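Local structure of thiamine pyrophosphokinase (3LM8) at residues H135-I146 and G198-M209; I146-S156 and S190-G198. The protein catalyses the ATP-dependent pyrophosphorylation of thiamine to thiamine diphosphate, releasing AMP, and takes part in thiamine salvage. The protein carries 1 engineered substitution. One frame throughout, in Å; residues are numbered along the deposited sequence.

Contact 1. Residues H135-I146 and G198-M209. Engineered in segment 198-209: Val203 (natural residue Ala).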
loop_
_atom_site.group_PDB
_atom_site.type_symbol
_atom_site.label_atom_id
_atom_site.label_comp_id
_atom_site.label_asym_id
_atom_site.label_seq_id
_atom_site.Cartn_x
_atom_site.Cartn_y
_atom_site.Cartn_z
ATOM N N HIS A 135 3.452 -0.830 -6.665
ATOM C CA HIS A 135 3.541 -1.474 -5.365
ATOM C C HIS A 135 4.507 -0.608 -4.572
ATOM O O HIS A 135 5.691 -0.523 -4.885
ATOM C CB HIS A 135 4.102 -2.893 -5.480
ATOM C CG HIS A 135 3.114 -3.899 -5.977
ATOM N ND1 HIS A 135 3.411 -5.241 -6.084
ATOM C CD2 HIS A 135 1.832 -3.763 -6.393
ATOM C CE1 HIS A 135 2.354 -5.887 -6.542
ATOM N NE2 HIS A 135 1.382 -5.014 -6.738
ATOM N N ILE A 136 4.002 0.050 -3.547
ATOM C CA ILE A 136 4.853 0.912 -2.753
ATOM C C ILE A 136 5.099 0.296 -1.394
ATOM O O ILE A 136 4.191 -0.293 -0.799
ATOM C CB ILE A 136 4.207 2.300 -2.579
ATOM C CG1 ILE A 136 3.988 2.916 -3.951
ATOM C CG2 ILE A 136 5.115 3.206 -1.750
ATOM C CD1 ILE A 136 2.991 3.994 -3.956
ATOM N N GLN A 137 6.327 0.434 -0.906
ATOM C CA GLN A 137 6.692 -0.112 0.395
ATOM C C GLN A 137 7.867 0.653 0.970
ATOM O O GLN A 137 8.781 1.059 0.252
ATOM C CB GLN A 137 7.058 -1.587 0.270
ATOM C CG GLN A 137 6.468 -2.470 1.342
ATOM C CD GLN A 137 6.926 -3.915 1.210
ATOM O OE1 GLN A 137 6.669 -4.575 0.197
ATOM N NE2 GLN A 137 7.611 -4.415 2.237
HETATM N N MSE A 138 7.826 0.860 2.277
HETATM C CA MSE A 138 8.883 1.572 2.964
HETATM C C MSE A 138 9.676 0.609 3.816
HETATM O O MSE A 138 9.132 -0.348 4.356
HETATM C CB MSE A 138 8.296 2.673 3.843
HETATM C CG MSE A 138 8.155 4.012 3.141
HETATM SE SE MSE A 138 7.662 5.438 4.352
HETATM C CE MSE A 138 8.313 4.698 6.018
ATOM N N PHE A 139 10.970 0.853 3.936
ATOM C CA PHE A 139 11.796 -0.022 4.753
ATOM C C PHE A 139 12.747 0.713 5.673
ATOM O O PHE A 139 13.321 1.757 5.320
ATOM C CB PHE A 139 12.656 -0.958 3.896
ATOM C CG PHE A 139 11.877 -1.898 3.025
ATOM C CD1 PHE A 139 11.358 -1.470 1.808
ATOM C CD2 PHE A 139 11.696 -3.226 3.409
ATOM C CE1 PHE A 139 10.667 -2.353 0.979
ATOM C CE2 PHE A 139 11.009 -4.119 2.592
ATOM C CZ PHE A 139 10.490 -3.684 1.369
ATOM N N PRO A 140 12.904 0.187 6.888
ATOM C CA PRO A 140 13.822 0.789 7.858
ATOM C C PRO A 140 15.181 0.176 7.500
ATOM O O PRO A 140 15.270 -0.665 6.603
ATOM C CB PRO A 140 13.299 0.273 9.199
ATOM C CG PRO A 140 12.750 -1.104 8.843
ATOM C CD PRO A 140 12.026 -0.817 7.527
ATOM N N PRO A 141 16.259 0.601 8.168
ATOM C CA PRO A 141 17.542 -0.012 7.810
ATOM C C PRO A 141 17.497 -1.545 7.931
ATOM O O PRO A 141 16.820 -2.093 8.796
ATOM C CB PRO A 141 18.500 0.644 8.792
ATOM C CG PRO A 141 17.953 2.066 8.831
ATOM C CD PRO A 141 16.458 1.815 8.983
ATOM N N GLY A 142 18.206 -2.233 7.047
ATOM C CA GLY A 142 18.206 -3.682 7.075
ATOM C C GLY A 142 18.707 -4.214 5.749
ATOM O O GLY A 142 19.348 -3.478 5.005
ATOM N N GLU A 143 18.419 -5.477 5.452
ATOM C CA GLU A 143 18.846 -6.096 4.204
ATOM C C GLU A 143 17.673 -6.892 3.632
ATOM O O GLU A 143 17.234 -7.871 4.229
ATOM C CB GLU A 143 20.028 -7.026 4.465
ATOM C CG GLU A 143 20.747 -7.474 3.205
ATOM C CD GLU A 143 21.758 -8.572 3.468
ATOM O OE1 GLU A 143 22.735 -8.678 2.691
ATOM O OE2 GLU A 143 21.567 -9.334 4.442
ATOM N N TYR A 144 17.194 -6.498 2.455
ATOM C CA TYR A 144 16.030 -7.152 1.857
ATOM C C TYR A 144 16.216 -7.774 0.467
ATOM O O TYR A 144 16.982 -7.279 -0.364
ATOM C CB TYR A 144 14.885 -6.135 1.803
ATOM C CG TYR A 144 14.775 -5.274 3.046
ATOM C CD1 TYR A 144 13.986 -5.667 4.126
ATOM C CD2 TYR A 144 15.497 -4.076 3.153
ATOM C CE1 TYR A 144 13.912 -4.891 5.289
ATOM C CE2 TYR A 144 15.436 -3.291 4.309
ATOM C CZ TYR A 144 14.639 -3.705 5.376
ATOM O OH TYR A 144 14.568 -2.940 6.523
ATOM N N ASP A 145 15.483 -8.862 0.229
ATOM C CA ASP A 145 15.510 -9.587 -1.042
ATOM C C ASP A 145 14.210 -9.344 -1.803
ATOM O O ASP A 145 13.156 -9.174 -1.194
ATOM C CB ASP A 145 15.611 -11.099 -0.801
ATOM C CG ASP A 145 17.020 -11.570 -0.486
ATOM O OD1 ASP A 145 17.146 -12.697 0.049
ATOM O OD2 ASP A 145 17.996 -10.841 -0.784
ATOM N N ILE A 146 14.288 -9.326 -3.132
ATOM C CA ILE A 146 13.100 -9.186 -3.979
ATOM C C ILE A 146 13.247 -10.180 -5.114
ATOM O O ILE A 146 14.347 -10.609 -5.444
ATOM C CB ILE A 146 12.920 -7.780 -4.627
ATOM C CG1 ILE A 146 14.171 -7.384 -5.398
ATOM C CG2 ILE A 146 12.572 -6.744 -3.579
ATOM C CD1 ILE A 146 14.012 -6.055 -6.108
ATOM N N GLY A 198 17.109 -10.241 -6.264
ATOM C CA GLY A 198 17.935 -9.071 -6.088
ATOM C C GLY A 198 17.993 -8.706 -4.618
ATOM O O GLY A 198 17.073 -8.992 -3.845
ATOM N N THR A 199 19.080 -8.064 -4.222
ATOM C CA THR A 199 19.225 -7.667 -2.837
ATOM C C THR A 199 19.561 -6.182 -2.749
ATOM O O THR A 199 20.182 -5.604 -3.644
ATOM C CB THR A 199 20.341 -8.487 -2.150
ATOM O OG1 THR A 199 20.152 -9.874 -2.441
ATOM C CG2 THR A 199 20.302 -8.299 -0.644
ATOM N N PHE A 200 19.106 -5.561 -1.675
ATOM C CA PHE A 200 19.403 -4.167 -1.434
ATOM C C PHE A 200 19.484 -4.034 0.075
ATOM O O PHE A 200 18.873 -4.810 0.806
ATOM C CB PHE A 200 18.327 -3.238 -2.031
ATOM C CG PHE A 200 16.986 -3.319 -1.357
ATOM C CD1 PHE A 200 16.084 -4.321 -1.686
ATOM C CD2 PHE A 200 16.613 -2.364 -0.410
ATOM C CE1 PHE A 200 14.822 -4.367 -1.086
ATOM C CE2 PHE A 200 15.361 -2.402 0.195
ATOM C CZ PHE A 200 14.461 -3.404 -0.143
ATOM N N SER A 201 20.273 -3.080 0.541
ATOM C CA SER A 201 20.434 -2.864 1.967
ATOM C C SER A 201 21.112 -1.528 2.239
ATOM O O SER A 201 21.855 -0.998 1.409
ATOM C CB SER A 201 21.233 -4.017 2.589
ATOM O OG SER A 201 22.334 -4.375 1.778
ATOM N N PHE A 202 20.822 -0.984 3.410
ATOM C CA PHE A 202 21.356 0.297 3.842
ATOM C C PHE A 202 21.343 0.285 5.370
ATOM O O PHE A 202 20.557 -0.436 5.992
ATOM C CB PHE A 202 20.496 1.447 3.283
ATOM C CG PHE A 202 19.013 1.240 3.460
ATOM C CD1 PHE A 202 18.343 0.261 2.731
ATOM C CD2 PHE A 202 18.301 1.978 4.409
ATOM C CE1 PHE A 202 17.002 0.014 2.949
ATOM C CE2 PHE A 202 16.947 1.735 4.629
ATOM C CZ PHE A 202 16.298 0.748 3.899
ATOM N N VAL A 203 22.208 1.081 5.977
ATOM C CA VAL A 203 22.296 1.090 7.426
ATOM C C VAL A 203 21.507 2.159 8.178
ATOM O O VAL A 203 21.139 1.952 9.335
ATOM C CB VAL A 203 23.770 1.157 7.844
ATOM C CG1 VAL A 203 24.497 -0.067 7.290
ATOM C CG2 VAL A 203 24.412 2.444 7.319
ATOM N N LYS A 204 21.234 3.286 7.526
ATOM C CA LYS A 204 20.507 4.370 8.174
ATOM C C LYS A 204 19.491 5.059 7.252
ATOM O O LYS A 204 19.720 5.196 6.047
ATOM C CB LYS A 204 21.515 5.395 8.707
ATOM C CG LYS A 204 20.932 6.418 9.679
ATOM C CD LYS A 204 22.024 7.334 10.235
ATOM C CE LYS A 204 21.520 8.148 11.412
ATOM N NZ LYS A 204 21.181 7.265 12.564
ATOM N N GLY A 205 18.373 5.498 7.832
ATOM C CA GLY A 205 17.342 6.167 7.055
ATOM C C GLY A 205 16.083 5.356 6.775
ATOM O O GLY A 205 15.907 4.230 7.247
ATOM N N ILE A 206 15.190 5.950 5.994
ATOM C CA ILE A 206 13.929 5.319 5.620
ATOM C C ILE A 206 13.895 5.269 4.107
ATOM O O ILE A 206 13.947 6.300 3.443
ATOM C CB ILE A 206 12.738 6.151 6.108
ATOM C CG1 ILE A 206 12.832 6.324 7.621
ATOM C CG2 ILE A 206 11.428 5.483 5.714
ATOM C CD1 ILE A 206 11.909 7.383 8.157
ATOM N N LEU A 207 13.812 4.068 3.557
ATOM C CA LEU A 207 13.799 3.924 2.112
ATOM C C LEU A 207 12.418 3.550 1.582
ATOM O O LEU A 207 11.687 2.774 2.207
ATOM C CB LEU A 207 14.803 2.861 1.701
ATOM C CG LEU A 207 15.077 2.810 0.205
ATOM C CD1 LEU A 207 15.941 4.020 -0.176
ATOM C CD2 LEU A 207 15.781 1.501 -0.152
ATOM N N ILE A 208 12.061 4.116 0.433
ATOM C CA ILE A 208 10.778 3.817 -0.195
ATOM C C ILE A 208 11.097 2.994 -1.428
ATOM O O ILE A 208 12.113 3.229 -2.083
ATOM C CB ILE A 208 10.040 5.095 -0.648
ATOM C CG1 ILE A 208 9.866 6.044 0.531
ATOM C CG2 ILE A 208 8.653 4.728 -1.208
ATOM C CD1 ILE A 208 9.249 7.377 0.154
HETATM N N MSE A 209 10.243 2.030 -1.743
HETATM C CA MSE A 209 10.465 1.209 -2.920
HETATM C C MSE A 209 9.224 1.172 -3.776
HETATM O O MSE A 209 8.167 0.727 -3.339
HETATM C CB MSE A 209 10.838 -0.222 -2.540
HETATM C CG MSE A 209 10.999 -1.152 -3.756
HETATM SE SE MSE A 209 11.174 -3.042 -3.323
HETATM C CE MSE A 209 13.004 -3.344 -3.830
#

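Contact 2. Residues I146-S156 and S190-G198. With VIB (3-(4-amino-2-methyl-pyrimidin-5-ylmethyl)-5-(2-hydroxy-ethyl)-4-methyl-thiazol-3-ium), chain E.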
loop_
_atom_site.group_PDB
_atom_site.type_symbol
_atom_site.label_atom_id
_atom_site.label_comp_id
_atom_site.label_asym_id
_atom_site.label_seq_id
_atom_site.Cartn_x
_atom_site.Cartn_y
_atom_site.Cartn_z
ATOM N N ILE A 146 14.288 -9.326 -3.132
ATOM C CA ILE A 146 13.100 -9.186 -3.979
ATOM C C ILE A 146 13.247 -10.180 -5.114
ATOM O O ILE A 146 14.347 -10.609 -5.444
ATOM C CB ILE A 146 12.920 -7.780 -4.627
ATOM C CG1 ILE A 146 14.171 -7.384 -5.398
ATOM C CG2 ILE A 146 12.572 -6.744 -3.579
ATOM C CD1 ILE A 146 14.012 -6.055 -6.108
ATOM N N GLU A 147 12.122 -10.546 -5.706
ATOM C CA GLU A 147 12.103 -11.484 -6.818
ATOM C C GLU A 147 11.725 -10.672 -8.057
ATOM O O GLU A 147 11.080 -9.635 -7.942
ATOM C CB GLU A 147 11.067 -12.583 -6.541
ATOM C CG GLU A 147 11.192 -13.815 -7.427
ATOM C CD GLU A 147 10.301 -14.959 -6.964
ATOM O OE1 GLU A 147 10.375 -15.315 -5.766
ATOM O OE2 GLU A 147 9.536 -15.501 -7.794
ATOM N N LYS A 148 12.155 -11.118 -9.230
ATOM C CA LYS A 148 11.823 -10.408 -10.453
ATOM C C LYS A 148 10.316 -10.442 -10.612
ATOM O O LYS A 148 9.679 -11.440 -10.287
ATOM C CB LYS A 148 12.481 -11.067 -11.672
ATOM C CG LYS A 148 12.092 -10.416 -12.995
ATOM C CD LYS A 148 13.002 -10.836 -14.145
ATOM C CE LYS A 148 14.402 -10.262 -14.001
ATOM N NZ LYS A 148 15.234 -10.508 -15.216
ATOM N N ASP A 149 9.740 -9.350 -11.096
ATOM C CA ASP A 149 8.301 -9.307 -11.285
ATOM C C ASP A 149 7.975 -9.355 -12.769
ATOM O O ASP A 149 8.311 -8.442 -13.529
ATOM C CB ASP A 149 7.714 -8.045 -10.654
ATOM C CG ASP A 149 6.202 -8.066 -10.624
ATOM O OD1 ASP A 149 5.612 -7.237 -9.904
ATOM O OD2 ASP A 149 5.605 -8.910 -11.325
ATOM N N GLU A 150 7.317 -10.436 -13.170
ATOM C CA GLU A 150 6.950 -10.643 -14.561
ATOM C C GLU A 150 6.069 -9.564 -15.183
ATOM O O GLU A 150 6.088 -9.392 -16.396
ATOM C CB GLU A 150 6.263 -12.003 -14.718
ATOM C CG GLU A 150 5.097 -12.215 -13.760
ATOM C CD GLU A 150 4.281 -13.455 -14.081
ATOM O OE1 GLU A 150 3.338 -13.761 -13.317
ATOM O OE2 GLU A 150 4.580 -14.118 -15.100
ATOM N N ASN A 151 5.302 -8.835 -14.378
ATOM C CA ASN A 151 4.421 -7.811 -14.943
ATOM C C ASN A 151 4.834 -6.369 -14.720
ATOM O O ASN A 151 4.360 -5.471 -15.421
ATOM C CB ASN A 151 2.993 -8.000 -14.441
ATOM C CG ASN A 151 2.401 -9.317 -14.876
ATOM O OD1 ASN A 151 2.736 -10.366 -14.330
ATOM N ND2 ASN A 151 1.525 -9.273 -15.873
ATOM N N LYS A 152 5.704 -6.144 -13.746
ATOM C CA LYS A 152 6.190 -4.805 -13.445
ATOM C C LYS A 152 7.702 -4.925 -13.447
ATOM O O LYS A 152 8.261 -5.571 -12.566
ATOM C CB LYS A 152 5.698 -4.363 -12.067
ATOM C CG LYS A 152 4.187 -4.433 -11.892
ATOM C CD LYS A 152 3.760 -3.921 -10.519
ATOM C CE LYS A 152 2.294 -4.224 -10.265
ATOM N NZ LYS A 152 1.486 -3.910 -11.473
ATOM N N ARG A 153 8.358 -4.294 -14.421
ATOM C CA ARG A 153 9.811 -4.392 -14.562
ATOM C C ARG A 153 10.673 -3.344 -13.884
ATOM O O ARG A 153 11.884 -3.537 -13.738
ATOM C CB ARG A 153 10.194 -4.425 -16.042
ATOM C CG ARG A 153 10.094 -3.087 -16.760
ATOM C CD ARG A 153 10.479 -3.253 -18.213
ATOM N NE ARG A 153 11.814 -3.829 -18.329
ATOM C CZ ARG A 153 12.173 -4.703 -19.261
ATOM N NH1 ARG A 153 13.413 -5.173 -19.289
ATOM N NH2 ARG A 153 11.290 -5.117 -20.160
ATOM N N TYR A 154 10.067 -2.234 -13.486
ATOM C CA TYR A 154 10.832 -1.175 -12.841
ATOM C C TYR A 154 10.730 -1.214 -11.329
ATOM O O TYR A 154 9.673 -1.482 -10.764
ATOM C CB TYR A 154 10.393 0.191 -13.365
ATOM C CG TYR A 154 10.452 0.304 -14.874
ATOM C CD1 TYR A 154 9.346 -0.021 -15.656
ATOM C CD2 TYR A 154 11.621 0.728 -15.519
ATOM C CE1 TYR A 154 9.394 0.077 -17.041
ATOM C CE2 TYR A 154 11.681 0.826 -16.902
ATOM C CZ TYR A 154 10.563 0.501 -17.662
ATOM O OH TYR A 154 10.604 0.611 -19.036
ATOM N N ILE A 155 11.864 -0.963 -10.687
ATOM C CA ILE A 155 11.980 -0.961 -9.237
ATOM C C ILE A 155 12.716 0.320 -8.921
ATOM O O ILE A 155 13.883 0.438 -9.272
ATOM C CB ILE A 155 12.864 -2.119 -8.760
ATOM C CG1 ILE A 155 12.200 -3.451 -9.083
ATOM C CG2 ILE A 155 13.170 -1.977 -7.272
ATOM C CD1 ILE A 155 13.203 -4.546 -9.378
ATOM N N SER A 156 12.046 1.271 -8.276
ATOM C CA SER A 156 12.672 2.538 -7.920
ATOM C C SER A 156 12.838 2.662 -6.411
ATOM O O SER A 156 12.050 2.118 -5.645
ATOM C CB SER A 156 11.826 3.702 -8.430
ATOM O OG SER A 156 11.702 3.660 -9.841
ATOM N N SER A 190 13.842 4.122 -11.432
ATOM C CA SER A 190 13.898 3.397 -12.691
ATOM C C SER A 190 15.025 2.366 -12.787
ATOM O O SER A 190 15.798 2.362 -13.750
ATOM C CB SER A 190 13.993 4.386 -13.857
ATOM O OG SER A 190 12.706 4.839 -14.237
ATOM N N ASN A 191 15.121 1.498 -11.784
ATOM C CA ASN A 191 16.130 0.447 -11.798
ATOM C C ASN A 191 15.397 -0.800 -12.283
ATOM O O ASN A 191 14.183 -0.786 -12.472
ATOM C CB ASN A 191 16.705 0.217 -10.394
ATOM C CG ASN A 191 18.138 -0.298 -10.423
ATOM O OD1 ASN A 191 18.917 -0.058 -9.492
ATOM N ND2 ASN A 191 18.492 -1.011 -11.488
ATOM N N GLU A 192 16.137 -1.874 -12.492
ATOM C CA GLU A 192 15.549 -3.122 -12.952
ATOM C C GLU A 192 16.334 -4.270 -12.358
ATOM O O GLU A 192 17.468 -4.094 -11.906
ATOM C CB GLU A 192 15.613 -3.210 -14.479
ATOM C CG GLU A 192 14.550 -2.404 -15.221
ATOM C CD GLU A 192 14.801 -2.358 -16.723
ATOM O OE1 GLU A 192 15.157 -3.405 -17.308
ATOM O OE2 GLU A 192 14.631 -1.275 -17.320
ATOM N N LEU A 193 15.728 -5.449 -12.347
ATOM C CA LEU A 193 16.408 -6.629 -11.832
ATOM C C LEU A 193 17.007 -7.361 -13.046
ATOM O O LEU A 193 16.333 -7.519 -14.067
ATOM C CB LEU A 193 15.393 -7.521 -11.111
ATOM C CG LEU A 193 15.587 -7.840 -9.619
ATOM C CD1 LEU A 193 16.077 -6.616 -8.834
ATOM C CD2 LEU A 193 14.254 -8.357 -9.070
ATOM N N ILE A 194 18.268 -7.777 -12.965
ATOM C CA ILE A 194 18.852 -8.502 -14.093
ATOM C C ILE A 194 18.955 -9.987 -13.780
ATOM O O ILE A 194 19.311 -10.798 -14.631
ATOM C CB ILE A 194 20.255 -7.967 -14.485
ATOM C CG1 ILE A 194 21.245 -8.171 -13.339
ATOM C CG2 ILE A 194 20.152 -6.499 -14.886
ATOM C CD1 ILE A 194 22.668 -7.797 -13.698
ATOM N N HIS A 195 18.628 -10.338 -12.546
ATOM C CA HIS A 195 18.677 -11.725 -12.109
ATOM C C HIS A 195 17.293 -12.134 -11.608
ATOM O O HIS A 195 16.346 -11.345 -11.665
ATOM C CB HIS A 195 19.704 -11.887 -10.981
ATOM C CG HIS A 195 21.132 -11.756 -11.424
ATOM N ND1 HIS A 195 21.493 -11.230 -12.644
ATOM C CD2 HIS A 195 22.289 -12.061 -10.790
ATOM C CE1 HIS A 195 22.809 -11.213 -12.744
ATOM N NE2 HIS A 195 23.317 -11.711 -11.632
ATOM N N SER A 196 17.175 -13.365 -11.119
ATOM C CA SER A 196 15.905 -13.850 -10.602
ATOM C C SER A 196 15.647 -13.242 -9.214
ATOM O O SER A 196 14.500 -12.961 -8.860
ATOM C CB SER A 196 15.910 -15.385 -10.530
ATOM O OG SER A 196 16.915 -15.861 -9.645
ATOM N N ARG A 197 16.710 -13.059 -8.430
ATOM C CA ARG A 197 16.595 -12.448 -7.100
ATOM C C ARG A 197 17.539 -11.256 -6.995
ATOM O O ARG A 197 18.633 -11.249 -7.566
ATOM C CB ARG A 197 16.946 -13.429 -5.984
ATOM C CG ARG A 197 16.002 -14.595 -5.828
ATOM C CD ARG A 197 16.453 -15.549 -4.697
ATOM N NE ARG A 197 17.671 -16.303 -5.021
ATOM C CZ ARG A 197 18.910 -15.832 -4.912
ATOM N NH1 ARG A 197 19.941 -16.601 -5.239
ATOM N NH2 ARG A 197 19.125 -14.603 -4.461
ATOM N N GLY A 198 17.109 -10.241 -6.264
ATOM C CA GLY A 198 17.935 -9.071 -6.088
ATOM C C GLY A 198 17.993 -8.706 -4.618
ATOM O O GLY A 198 17.073 -8.992 -3.845
HETATM C CM2 VIB E . 21.239 3.461 -8.686
HETATM N N4A VIB E . 21.415 5.454 -13.048
HETATM C CM4 VIB E . 16.717 4.790 -15.827
HETATM O O1 VIB E . 16.848 8.346 -17.334
HETATM C C7 VIB E . 15.740 8.774 -16.537
HETATM C C6 VIB E . 15.276 7.614 -15.656
HETATM C C2 VIB E . 18.315 6.773 -13.125
HETATM S S1 VIB E . 17.243 8.072 -13.585
HETATM C C5 VIB E . 16.440 7.113 -14.800
HETATM C C4 VIB E . 17.085 5.881 -14.818
HETATM N N3 VIB E . 18.063 5.732 -13.921
HETATM C C7A VIB E . 18.817 4.473 -13.834
HETATM C C4A VIB E . 20.734 4.751 -12.147
HETATM N N3A VIB E . 21.275 4.477 -10.951
HETATM C C2A VIB E . 20.594 3.769 -10.039
HETATM N N1A VIB E . 19.358 3.326 -10.311
HETATM C C6A VIB E . 18.786 3.572 -11.478
HETATM C C5A VIB E . 19.458 4.298 -12.455
#

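Contact 1. Residues H135-I146 and G198-M209
Phe139 and Phe200 meet in a T-shaped pair between the two facing sheets of a beta-sandwich: strand 135-139 pairs antiparallel with 207-209 in one sheet, 142-146 with 198-202 in the other, each segment passing between layers. The edge of Phe200 is turned to the face of Phe139, the planes 83° apart, and CZ of Phe200 stands over the centre of the Phe139 ring. Tyr144 joins them as an aromatic cluster, CD2 of Phe139 sitting over the centre of one Tyr144 face. The Tyr144 ring meets Phe200 obliquely, at 31°, while CB of Tyr144 lies 3.4 Å from CZ of Phe200. With CG set between the backbone N and the carbonyl carbon (chi1 68°), the Phe200 ring is swung across to its neighbouring strand, where CA of Tyr144 lies over one face. Phe202 turns the same way, and its CE1 lies 3.9 Å from CE2 of Tyr144, at the tyrosine ring's edge. The selenomethionine Met209 fills the other end of this interior, its CE reaching CG2 of Ile146, and Phe157 of strand 154-159 also meets Phe200. On the face of the first sheet that carries Met138 and Ile208, CG of Met138 packs on CG1 of Ile208, beside helix 107-122. The outer face of the second sheet is polar: OG1 of Thr199 donates a hydrogen bond to OD2 of Asp145, 2.9 Å away.

Contact 2. Residues I146-S156 and S190-G198
OE1 of Glu192 lies at the edge of the Arg153 guanidinium, nearly in its plane, although the carboxylate is turned 70° from it. The Arg153 chain bends at chi3 (-56°), which brings NH1 back to OE1 of Glu192, met from above the carboxylate plane in a salt bridge of 3.2 Å. CG of Arg153 lies over one face of the Tyr154 ring, offset toward the rim; the Glu192 carboxylate stands almost perpendicular to that ring, with OE2 of Glu192 3.6 Å from CE2 of Tyr154. Were Glu192 an alanine, the Arg153 guanidinium would probably lose this charged mate and be set free to turn. CD1 of Leu193 touches both CD1 of Ile146 (3.5 Å) and CD1 of Ile155 (3.6 Å), the three methyls clustering. A straight hydrogen bond (175°) runs from N of Ser190 to OG of Ser156. This grips the backbone beside the thiamine, whose methyl CM4 touches O of Ser190 at 3.3 Å. Pocket residue Asn191 exchanges two backbone hydrogen bonds with Ile155. Phe172 also packs on Leu193, and the contact lies at an end of the sandwich, where strand 154-159, paired with 207-212 in one sheet, approaches strands 142-147 and 197-202 of the other.

In the fold
Contacts 1 and 2 follow one another along the same pair of strands, 142-147 and 197-202, and share Ile146 and Gly198; their centres are 14 Å apart. Along the chain, contact 2 is nested inside the loop that contact 1 closes. The two contacts touch: CE of Met209 in contact 1 packs 3.7 Å from CG2 of Ile155 in contact 2, across the neighbouring strands 207-212 and 154-159 of one sheet. Contact 2 supplies Ser190 and Asn191 to the thiamine pocket, which Tyr174, Leu176, Thr186, Leu187, Cys188 and Ile189 complete. Contact 1 stands farther back: the side chain of Phe200 is about 10 Å from the bound thiamine (VIB) between nearest atoms.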